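Local coordinates for protein dihydrofolate reductase (Coxiella burnetii, PDB 3TQ9) that probably reduces 7,8-dihydrofolate to tetrahydrofolate with NADPH, supplying one-carbon metabolism for glycine, purine and DNA precursor synthesis, at residues 4-9 / 94-99. Numbering follows the deposited sequence.
Sequences TLIAAM and IIIGGA. With NDP (NADPH dihydro-nicotinamide-adenine-dinucleotide phosphate), chain B.
Beyond Ile-6 and Ile-96, where the strands diverge, the NADPH nicotinamide enters with Ala-8 and Ile-96 O at its edges; Gly-97 and Gly-98 lie to one side of its plane. Its carboxamide, nearly coplanar with the ring, is gripped by Ala-8: N-H to O7N at 2.8 Å and almost straight (174°), with a return bond from N7N to Ala-8 O, modelled doubtfully short. The first bond, supported by the second, helps hold amide and ring in one orientation. Ile-96 O meets the rim at C4N (3.1 Å), while Gly-97 CA sits beyond the rim near C5N, not over the ring.

Before the split, the parallel strands share two nearly straight bonds, Ile-95 N to Thr-4 O (2.7 Å) and Ile-6 N to Ile-95 O (3.1 Å). On one face Leu-5 and Ile-95 lie side by side, CD1 touching CG1 at 3.9 Å. On the other, Ile-6 turns CG1 anti to its backbone N (chi1 -171°), which sets its CG2 against Ile-94 CG2 (3.7 Å) and near Ile-96 CG2. Ile-6 O also accepts a hydrogen bond from methotrexate NA4.

The cis peptide Gly-97–Gly-98, a dihydrofolate reductase hallmark, leads to helix 99-105; Gly-98, at its N-cap position, gives a weak N-H bond to pyrophosphate O2A. That helix packs on Leu-5 and Ile-95, helix 26-36 on Ile-6 and Ile-96; strands 40-44 and 111-117 flank the pair at the centre of the sheet.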
# COMPACT_ATOMS: atom_id res chain seq x y z
N THR A 4 1.30 8.63 1.16
CA THR A 4 2.42 7.72 1.03
C THR A 4 1.95 6.37 0.54
O THR A 4 1.01 5.80 1.09
CB THR A 4 3.10 7.54 2.37
OG1 THR A 4 3.60 8.80 2.82
CG2 THR A 4 4.25 6.55 2.25
N LEU A 5 2.60 5.85 -0.51
CA LEU A 5 2.37 4.49 -0.98
C LEU A 5 3.46 3.61 -0.39
O LEU A 5 4.64 3.95 -0.51
CB LEU A 5 2.41 4.40 -2.51
CG LEU A 5 1.19 4.81 -3.34
CD1 LEU A 5 0.58 6.08 -2.85
CD2 LEU A 5 1.59 4.96 -4.80
N ILE A 6 3.07 2.51 0.24
CA ILE A 6 4.01 1.50 0.71
C ILE A 6 3.71 0.19 -0.03
O ILE A 6 2.56 -0.27 -0.03
CB ILE A 6 3.96 1.33 2.27
CG1 ILE A 6 5.10 0.44 2.77
CG2 ILE A 6 2.61 0.78 2.75
CD1 ILE A 6 5.27 0.47 4.27
N ALA A 7 4.71 -0.38 -0.69
CA ALA A 7 4.50 -1.60 -1.47
C ALA A 7 5.73 -2.48 -1.41
O ALA A 7 6.84 -1.98 -1.32
CB ALA A 7 4.16 -1.26 -2.90
N ALA A 8 5.51 -3.80 -1.41
CA ALA A 8 6.58 -4.77 -1.61
C ALA A 8 6.39 -5.37 -3.00
O ALA A 8 5.27 -5.77 -3.36
CB ALA A 8 6.53 -5.85 -0.56
N MET A 9 7.46 -5.41 -3.78
CA MET A 9 7.40 -5.83 -5.18
C MET A 9 8.71 -6.44 -5.60
O MET A 9 9.75 -6.12 -5.03
CB MET A 9 7.10 -4.61 -6.06
CG MET A 9 8.27 -3.64 -6.19
SD MET A 9 7.86 -2.14 -7.08
CE MET A 9 6.70 -1.41 -5.92
N ILE A 94 -1.44 6.53 4.64
CA ILE A 94 -0.62 5.48 4.04
C ILE A 94 -1.48 4.54 3.23
O ILE A 94 -2.38 3.89 3.76
CB ILE A 94 0.16 4.69 5.10
CG1 ILE A 94 1.11 5.63 5.84
CG2 ILE A 94 0.95 3.57 4.45
CD1 ILE A 94 1.95 4.97 6.88
N ILE A 95 -1.18 4.48 1.94
CA ILE A 95 -1.91 3.64 1.01
C ILE A 95 -1.15 2.34 0.91
O ILE A 95 0.02 2.34 0.52
CB ILE A 95 -1.98 4.28 -0.40
CG1 ILE A 95 -2.44 5.76 -0.33
CG2 ILE A 95 -2.90 3.46 -1.31
CD1 ILE A 95 -3.80 5.96 0.29
N ILE A 96 -1.80 1.23 1.27
CA ILE A 96 -1.14 -0.07 1.30
C ILE A 96 -1.47 -0.99 0.11
O ILE A 96 -0.91 -2.05 0.01
CB ILE A 96 -1.40 -0.82 2.66
CG1 ILE A 96 -2.84 -1.31 2.80
CG2 ILE A 96 -1.03 0.07 3.85
CD1 ILE A 96 -3.00 -2.39 3.82
N GLY A 97 -2.37 -0.59 -0.78
CA GLY A 97 -2.67 -1.39 -1.98
C GLY A 97 -4.13 -1.76 -2.08
O GLY A 97 -4.93 -1.32 -1.26
N GLY A 98 -4.51 -2.60 -3.04
CA GLY A 98 -3.60 -3.32 -3.93
C GLY A 98 -3.40 -2.63 -5.26
O GLY A 98 -3.30 -1.42 -5.32
N ALA A 99 -3.34 -3.42 -6.33
CA ALA A 99 -2.97 -2.92 -7.66
C ALA A 99 -3.88 -1.80 -8.14
O ALA A 99 -3.40 -0.81 -8.68
CB ALA A 99 -2.96 -4.06 -8.69
PA NDP B . -7.27 -4.18 -4.57
O1A NDP B . -6.86 -2.92 -5.27
O2A NDP B . -6.60 -4.53 -3.28
O5B NDP B . -8.83 -4.06 -4.30
C5B NDP B . -9.71 -3.96 -5.41
C4B NDP B . -11.10 -3.61 -4.92
O4B NDP B . -11.05 -2.35 -4.24
C3B NDP B . -12.15 -3.42 -6.00
O3B NDP B . -12.75 -4.63 -6.44
C2B NDP B . -13.15 -2.56 -5.29
O2B NDP B . -13.86 -3.35 -4.34
C1B NDP B . -12.26 -1.62 -4.50
N9A NDP B . -11.90 -0.38 -5.20
C8A NDP B . -10.74 -0.12 -5.83
N7A NDP B . -10.75 1.13 -6.35
C5A NDP B . -11.93 1.69 -6.03
C6A NDP B . -12.60 2.98 -6.25
N6A NDP B . -11.98 3.97 -6.94
N1A NDP B . -13.83 3.15 -5.74
C2A NDP B . -14.46 2.18 -5.05
N3A NDP B . -13.90 0.99 -4.82
C4A NDP B . -12.67 0.69 -5.27
O3 NDP B . -7.23 -5.46 -5.55
PN NDP B . -5.96 -6.08 -6.34
O1N NDP B . -5.46 -5.14 -7.42
O2N NDP B . -6.40 -7.46 -6.74
O5D NDP B . -4.82 -6.23 -5.24
C5D NDP B . -4.81 -7.36 -4.38
C4D NDP B . -3.56 -8.15 -4.71
O4D NDP B . -2.41 -7.34 -4.44
C3D NDP B . -3.46 -9.37 -3.82
O3D NDP B . -2.70 -10.38 -4.48
C2D NDP B . -2.69 -8.84 -2.63
O2D NDP B . -2.12 -9.91 -1.88
C1D NDP B . -1.69 -7.93 -3.35
N1N NDP B . -1.12 -6.84 -2.55
C2N NDP B . 0.21 -6.74 -2.52
C3N NDP B . 0.84 -5.75 -1.82
C7N NDP B . 2.33 -5.67 -1.81
O7N NDP B . 2.87 -4.79 -1.19
N7N NDP B . 3.04 -6.58 -2.47
C4N NDP B . -0.00 -4.76 -1.08
C5N NDP B . -1.44 -4.93 -1.15
C6N NDP B . -1.94 -5.98 -1.91
P2B NDP B . -15.29 -4.03 -4.54
O1X NDP B . -14.91 -5.15 -5.46
O2X NDP B . -15.71 -4.52 -3.17
O3X NDP B . -16.20 -2.96 -5.06